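Long-range contact in LAE5 (Uncultured bacterium, PDB 5JD3), which is an alpha/beta hydrolase of the GDSL-like lipase/acylhydrolase family and probably cleaves ester bonds: residues W95-M109 and L142-L156. Sequence-based numbering, arbitrary orientation.
Sequences WQNDVFGLKPDYVAM and LVARTAPTVKGMILL
The indole of Trp95, on helix 95-100, packs against Leu142 and Thr146 of helix 142-146 and is held from several directions. Leu142 CD2 sits over one face, 4.2 Å from the centroid of the five-membered ring. Val99 CG2 covers the opposite face. Met153 CE reaches the ring edge 3.9 Å from Trp95 CZ2. At the edge, too, Trp95 NE1 gives a weak, bent hydrogen bond to Thr146 OG1 (2.9 Å, 127°). With chi1 at -53°, Thr146 OG1 stands beside its own backbone N and hydrogen-bonds Leu142 O one turn back in the helix. An alanine in place of Trp95 would probably open a gap between the two helices and leave Thr146 OG1 without its indole donor.

In the sheet that the helices pack on, strands 106-109 and 152-156 run parallel. Val107 and Met109 each donate to and accept from strand 152-156; the bond from Met109 N to Ile154 O is 2.8 Å. On the helix side, Met109 bends at chi3 (46°), which brings its CE to 3.6 Å from Leu155 CD2 and close to Met153 CE and Val143. Val107 CG2 lies 4.0 Å from Thr146 CG2 and as close to Val150 CG1.

Phe100 marks the boundary. Trp95 NE1 lies over one ring face and CE1 packs on Thr146, while CE2 meets the edge of the exposed Arg145 guanidinium. Arg145 also pairs with Glu141. Farther out the side chains are looser, though Lys151 N bonds Asp105 O at 2.8 Å. Lys151 lays CB over one face of Tyr106; its extended chain carries the amine off the ring. A water lies within hydrogen-bonding distance of Pro104 O and Thr149 O.

The two strands are joined through helix 132-146 in a beta-alpha-beta crossover, and helix 88-100 leads into the first. Charged groups stay at the exposed edge, while the buried Trp95 NE1 and Thr146 OG1 pair with each other and with Leu142 O.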
loop_
_atom_site.group_PDB
_atom_site.type_symbol
_atom_site.label_atom_id
_atom_site.label_comp_id
_atom_site.label_asym_id
_atom_site.label_seq_id
_atom_site.Cartn_x
_atom_site.Cartn_y
_atom_site.Cartn_z
ATOM N N TRP A 95 -2.918 -15.048 0.038
ATOM C CA TRP A 95 -3.698 -14.344 -0.975
ATOM C C TRP A 95 -5.069 -14.981 -1.194
ATOM O O TRP A 95 -6.063 -14.280 -1.381
ATOM C CB TRP A 95 -2.931 -14.298 -2.297
ATOM C CG TRP A 95 -3.471 -13.296 -3.272
ATOM C CD1 TRP A 95 -4.369 -13.526 -4.274
ATOM C CD2 TRP A 95 -3.142 -11.903 -3.341
ATOM N NE1 TRP A 95 -4.621 -12.363 -4.961
ATOM C CE2 TRP A 95 -3.880 -11.352 -4.409
ATOM C CE3 TRP A 95 -2.296 -11.069 -2.604
ATOM C CZ2 TRP A 95 -3.798 -10.005 -4.755
ATOM C CZ3 TRP A 95 -2.216 -9.731 -2.951
ATOM C CH2 TRP A 95 -2.962 -9.213 -4.016
ATOM N N GLN A 96 -5.115 -16.309 -1.166
ATOM C CA GLN A 96 -6.358 -17.036 -1.404
ATOM C C GLN A 96 -7.433 -16.705 -0.371
ATOM O O GLN A 96 -8.586 -16.455 -0.724
ATOM C CB GLN A 96 -6.098 -18.545 -1.414
ATOM C CG GLN A 96 -7.363 -19.390 -1.452
ATOM C CD GLN A 96 -8.276 -19.028 -2.610
ATOM O OE1 GLN A 96 -7.816 -18.789 -3.728
ATOM N NE2 GLN A 96 -9.577 -18.983 -2.346
ATOM N N ASN A 97 -7.052 -16.697 0.902
ATOM C CA ASN A 97 -8.009 -16.460 1.977
ATOM C C ASN A 97 -8.266 -14.981 2.251
ATOM O O ASN A 97 -9.370 -14.601 2.645
ATOM C CB ASN A 97 -7.537 -17.139 3.266
ATOM C CG ASN A 97 -7.511 -18.651 3.153
ATOM O OD1 ASN A 97 -8.094 -19.228 2.235
ATOM N ND2 ASN A 97 -6.837 -19.302 4.094
ATOM N N ASP A 98 -7.254 -14.145 2.040
ATOM C CA ASP A 98 -7.352 -12.738 2.421
ATOM C C ASP A 98 -7.710 -11.803 1.265
ATOM O O ASP A 98 -8.019 -10.633 1.489
ATOM C CB ASP A 98 -6.043 -12.276 3.065
ATOM C CG ASP A 98 -5.818 -12.894 4.432
ATOM O OD1 ASP A 98 -6.697 -13.650 4.896
ATOM O OD2 ASP A 98 -4.770 -12.612 5.048
ATOM N N VAL A 99 -7.669 -12.308 0.036
ATOM C CA VAL A 99 -8.050 -11.493 -1.115
ATOM C C VAL A 99 -9.197 -12.126 -1.900
ATOM O O VAL A 99 -10.306 -11.593 -1.925
ATOM C CB VAL A 99 -6.859 -11.255 -2.064
ATOM C CG1 VAL A 99 -7.295 -10.420 -3.259
ATOM C CG2 VAL A 99 -5.720 -10.572 -1.323
ATOM N N PHE A 100 -8.925 -13.262 -2.537
ATOM C CA PHE A 100 -9.927 -13.947 -3.349
ATOM C C PHE A 100 -11.129 -14.395 -2.524
ATOM O O PHE A 100 -12.266 -14.349 -2.994
ATOM C CB PHE A 100 -9.307 -15.154 -4.055
ATOM C CG PHE A 100 -8.351 -14.790 -5.154
ATOM C CD1 PHE A 100 -8.440 -13.563 -5.791
ATOM C CD2 PHE A 100 -7.367 -15.679 -5.556
ATOM C CE1 PHE A 100 -7.561 -13.227 -6.804
ATOM C CE2 PHE A 100 -6.487 -15.350 -6.568
ATOM C CZ PHE A 100 -6.585 -14.122 -7.194
ATOM N N GLY A 101 -10.872 -14.818 -1.290
ATOM C CA GLY A 101 -11.919 -15.324 -0.421
ATOM C C GLY A 101 -12.880 -14.262 0.081
ATOM O O GLY A 101 -13.830 -14.568 0.800
ATOM N N LEU A 102 -12.635 -13.011 -0.295
ATOM C CA LEU A 102 -13.494 -11.911 0.124
ATOM C C LEU A 102 -14.306 -11.364 -1.046
ATOM O O LEU A 102 -15.164 -10.502 -0.862
ATOM C CB LEU A 102 -12.662 -10.795 0.758
ATOM C CG LEU A 102 -11.885 -11.200 2.013
ATOM C CD1 LEU A 102 -11.180 -10.000 2.627
ATOM C CD2 LEU A 102 -12.809 -11.860 3.024
ATOM N N LYS A 103 -14.062 -11.850 -2.251
ATOM C CA LYS A 103 -14.780 -11.405 -3.445
ATOM C C LYS A 103 -14.794 -9.914 -3.670
ATOM O O LYS A 103 -15.830 -9.309 -3.721
ATOM C CB LYS A 103 -16.195 -11.966 -3.480
ATOM C CG LYS A 103 -16.305 -13.466 -3.471
ATOM C CD LYS A 103 -17.362 -13.907 -2.479
ATOM C CE LYS A 103 -17.562 -15.418 -2.400
ATOM N NZ LYS A 103 -16.355 -16.278 -2.597
ATOM N N PRO A 104 -13.643 -9.299 -3.789
ATOM C CA PRO A 104 -13.619 -7.837 -3.873
ATOM C C PRO A 104 -13.899 -7.321 -5.280
ATOM O O PRO A 104 -13.698 -8.042 -6.257
ATOM C CB PRO A 104 -12.193 -7.498 -3.448
ATOM C CG PRO A 104 -11.395 -8.654 -3.948
ATOM C CD PRO A 104 -12.286 -9.870 -3.864
ATOM N N ASP A 105 -14.363 -6.079 -5.371
ATOM C CA ASP A 105 -14.552 -5.423 -6.658
ATOM C C ASP A 105 -13.258 -4.733 -7.067
ATOM O O ASP A 105 -12.937 -4.633 -8.250
ATOM C CB ASP A 105 -15.701 -4.415 -6.586
ATOM C CG ASP A 105 -17.026 -5.068 -6.251
ATOM O OD1 ASP A 105 -17.427 -6.007 -6.971
ATOM O OD2 ASP A 105 -17.663 -4.649 -5.261
ATOM N N TYR A 106 -12.520 -4.262 -6.069
ATOM C CA TYR A 106 -11.230 -3.626 -6.290
ATOM C C TYR A 106 -10.204 -4.144 -5.288
ATOM O O TYR A 106 -10.548 -4.488 -4.158
ATOM C CB TYR A 106 -11.345 -2.105 -6.175
ATOM C CG TYR A 106 -12.253 -1.462 -7.197
ATOM C CD1 TYR A 106 -11.750 -0.998 -8.405
ATOM C CD2 TYR A 106 -13.610 -1.306 -6.949
ATOM C CE1 TYR A 106 -12.574 -0.405 -9.341
ATOM C CE2 TYR A 106 -14.442 -0.713 -7.879
ATOM C CZ TYR A 106 -13.920 -0.264 -9.073
ATOM O OH TYR A 106 -14.747 0.326 -10.000
ATOM N N VAL A 107 -8.946 -4.201 -5.709
ATOM C CA VAL A 107 -7.862 -4.582 -4.814
ATOM C C VAL A 107 -6.735 -3.559 -4.863
ATOM O O VAL A 107 -6.187 -3.275 -5.928
ATOM C CB VAL A 107 -7.291 -5.972 -5.157
ATOM C CG1 VAL A 107 -6.018 -6.232 -4.365
ATOM C CG2 VAL A 107 -8.321 -7.052 -4.884
ATOM N N ALA A 108 -6.401 -3.001 -3.705
ATOM C CA ALA A 108 -5.258 -2.110 -3.590
ATOM C C ALA A 108 -4.137 -2.823 -2.846
ATOM O O ALA A 108 -4.352 -3.379 -1.770
ATOM C CB ALA A 108 -5.644 -0.824 -2.882
ATOM N N MET A 109 -2.942 -2.817 -3.425
ATOM C CA MET A 109 -1.814 -3.501 -2.811
ATOM C C MET A 109 -0.615 -2.581 -2.631
ATOM O O MET A 109 -0.212 -1.869 -3.552
ATOM C CB MET A 109 -1.414 -4.724 -3.639
ATOM C CG MET A 109 -0.123 -5.384 -3.181
ATOM S SD MET A 109 0.123 -7.013 -3.908
ATOM C CE MET A 109 -0.279 -6.684 -5.620
ATOM N N LEU A 142 0.802 -12.331 -8.618
ATOM C CA LEU A 142 -0.376 -11.990 -7.829
ATOM C C LEU A 142 -1.335 -11.125 -8.637
ATOM O O LEU A 142 -2.548 -11.336 -8.621
ATOM C CB LEU A 142 0.022 -11.266 -6.542
ATOM C CG LEU A 142 0.818 -12.065 -5.510
ATOM C CD1 LEU A 142 1.148 -11.196 -4.307
ATOM C CD2 LEU A 142 0.049 -13.306 -5.085
ATOM N N VAL A 143 -0.778 -10.149 -9.345
ATOM C CA VAL A 143 -1.568 -9.247 -10.172
ATOM C C VAL A 143 -2.212 -9.991 -11.338
ATOM O O VAL A 143 -3.388 -9.783 -11.642
ATOM C CB VAL A 143 -0.706 -8.088 -10.708
ATOM C CG1 VAL A 143 -1.423 -7.362 -11.831
ATOM C CG2 VAL A 143 -0.348 -7.127 -9.581
ATOM N N ALA A 144 -1.441 -10.867 -11.976
ATOM C CA ALA A 144 -1.925 -11.634 -13.121
ATOM C C ALA A 144 -3.135 -12.495 -12.765
ATOM O O ALA A 144 -4.027 -12.695 -13.590
ATOM C CB ALA A 144 -0.809 -12.502 -13.683
ATOM N N ARG A 145 -3.163 -13.001 -11.536
ATOM C CA ARG A 145 -4.269 -13.836 -11.079
ATOM C C ARG A 145 -5.457 -13.009 -10.594
ATOM O O ARG A 145 -6.585 -13.498 -10.552
ATOM C CB ARG A 145 -3.813 -14.771 -9.956
ATOM C CG ARG A 145 -2.892 -15.896 -10.393
ATOM C CD ARG A 145 -3.279 -17.203 -9.713
ATOM N NE ARG A 145 -3.443 -17.047 -8.270
ATOM C CZ ARG A 145 -2.520 -17.374 -7.370
ATOM N NH1 ARG A 145 -1.361 -17.885 -7.762
ATOM N NH2 ARG A 145 -2.760 -17.196 -6.078
ATOM N N THR A 146 -5.199 -11.756 -10.230
ATOM C CA THR A 146 -6.215 -10.920 -9.597
ATOM C C THR A 146 -6.852 -9.928 -10.571
ATOM O O THR A 146 -8.025 -9.584 -10.439
ATOM C CB THR A 146 -5.619 -10.143 -8.402
ATOM O OG1 THR A 146 -4.968 -11.060 -7.514
ATOM C CG2 THR A 146 -6.705 -9.399 -7.641
ATOM N N ALA A 147 -6.078 -9.475 -11.551
ATOM C CA ALA A 147 -6.552 -8.485 -12.519
ATOM C C ALA A 147 -7.860 -8.863 -13.241
ATOM O O ALA A 147 -8.739 -8.013 -13.387
ATOM C CB ALA A 147 -5.457 -8.196 -13.547
ATOM N N PRO A 148 -8.002 -10.122 -13.698
ATOM C CA PRO A 148 -9.254 -10.408 -14.413
ATOM C C PRO A 148 -10.476 -10.527 -13.504
ATOM O O PRO A 148 -11.595 -10.318 -13.973
ATOM C CB PRO A 148 -8.971 -11.754 -15.098
ATOM C CG PRO A 148 -7.488 -11.924 -15.046
ATOM C CD PRO A 148 -7.066 -11.257 -13.788
ATOM N N THR A 149 -10.273 -10.856 -12.231
ATOM C CA THR A 149 -11.396 -11.126 -11.339
ATOM C C THR A 149 -11.922 -9.871 -10.645
ATOM O O THR A 149 -12.868 -9.943 -9.861
ATOM C CB THR A 149 -11.020 -12.166 -10.258
ATOM O OG1 THR A 149 -12.206 -12.614 -9.590
ATOM C CG2 THR A 149 -10.070 -11.568 -9.236
ATOM N N VAL A 150 -11.318 -8.722 -10.933
ATOM C CA VAL A 150 -11.743 -7.469 -10.311
ATOM C C VAL A 150 -12.032 -6.381 -11.340
ATOM O O VAL A 150 -11.590 -6.462 -12.486
ATOM C CB VAL A 150 -10.685 -6.940 -9.322
ATOM C CG1 VAL A 150 -10.472 -7.929 -8.186
ATOM C CG2 VAL A 150 -9.377 -6.652 -10.043
ATOM N N LYS A 151 -12.778 -5.364 -10.920
ATOM C CA LYS A 151 -13.086 -4.228 -11.783
ATOM C C LYS A 151 -11.872 -3.324 -11.950
ATOM O O LYS A 151 -11.760 -2.593 -12.934
ATOM C CB LYS A 151 -14.261 -3.424 -11.221
ATOM C CG LYS A 151 -15.604 -4.127 -11.317
ATOM C CD LYS A 151 -16.746 -3.176 -11.000
ATOM C CE LYS A 151 -18.095 -3.826 -11.258
ATOM N NZ LYS A 151 -19.222 -2.877 -11.043
ATOM N N GLY A 152 -10.964 -3.376 -10.981
ATOM C CA GLY A 152 -9.759 -2.571 -11.023
ATOM C C GLY A 152 -8.769 -2.967 -9.947
ATOM O O GLY A 152 -9.156 -3.428 -8.872
ATOM N N MET A 153 -7.483 -2.790 -10.236
ATOM C CA MET A 153 -6.438 -3.116 -9.276
ATOM C C MET A 153 -5.459 -1.960 -9.122
ATOM O O MET A 153 -4.924 -1.449 -10.106
ATOM C CB MET A 153 -5.698 -4.385 -9.699
ATOM C CG MET A 153 -4.803 -4.957 -8.615
ATOM S SD MET A 153 -4.446 -6.706 -8.858
ATOM C CE MET A 153 -3.661 -7.105 -7.299
ATOM N N ILE A 154 -5.227 -1.552 -7.878
ATOM C CA ILE A 154 -4.365 -0.412 -7.591
ATOM C C ILE A 154 -3.062 -0.843 -6.926
ATOM O O ILE A 154 -3.073 -1.550 -5.918
ATOM C CB ILE A 154 -5.071 0.615 -6.680
ATOM C CG1 ILE A 154 -6.386 1.084 -7.309
ATOM C CG2 ILE A 154 -4.160 1.798 -6.405
ATOM C CD1 ILE A 154 -7.613 0.387 -6.760
ATOM N N LEU A 155 -1.941 -0.414 -7.494
ATOM C CA LEU A 155 -0.636 -0.714 -6.920
ATOM C C LEU A 155 -0.009 0.536 -6.314
ATOM O O LEU A 155 0.258 1.511 -7.015
ATOM C CB LEU A 155 0.295 -1.314 -7.974
ATOM C CG LEU A 155 -0.190 -2.617 -8.613
ATOM C CD1 LEU A 155 0.876 -3.207 -9.524
ATOM C CD2 LEU A 155 -0.599 -3.614 -7.542
ATOM N N LEU A 156 0.215 0.501 -5.004
ATOM C CA LEU A 156 0.849 1.613 -4.306
ATOM C C LEU A 156 2.323 1.310 -4.081
ATOM O O LEU A 156 2.670 0.308 -3.454
ATOM C CB LEU A 156 0.153 1.893 -2.970
ATOM C CG LEU A 156 -1.287 2.420 -2.998
ATOM C CD1 LEU A 156 -2.299 1.296 -3.183
ATOM C CD2 LEU A 156 -1.589 3.214 -1.735
HETATM O O HOH W 1 -15.169 -8.126 -8.885
#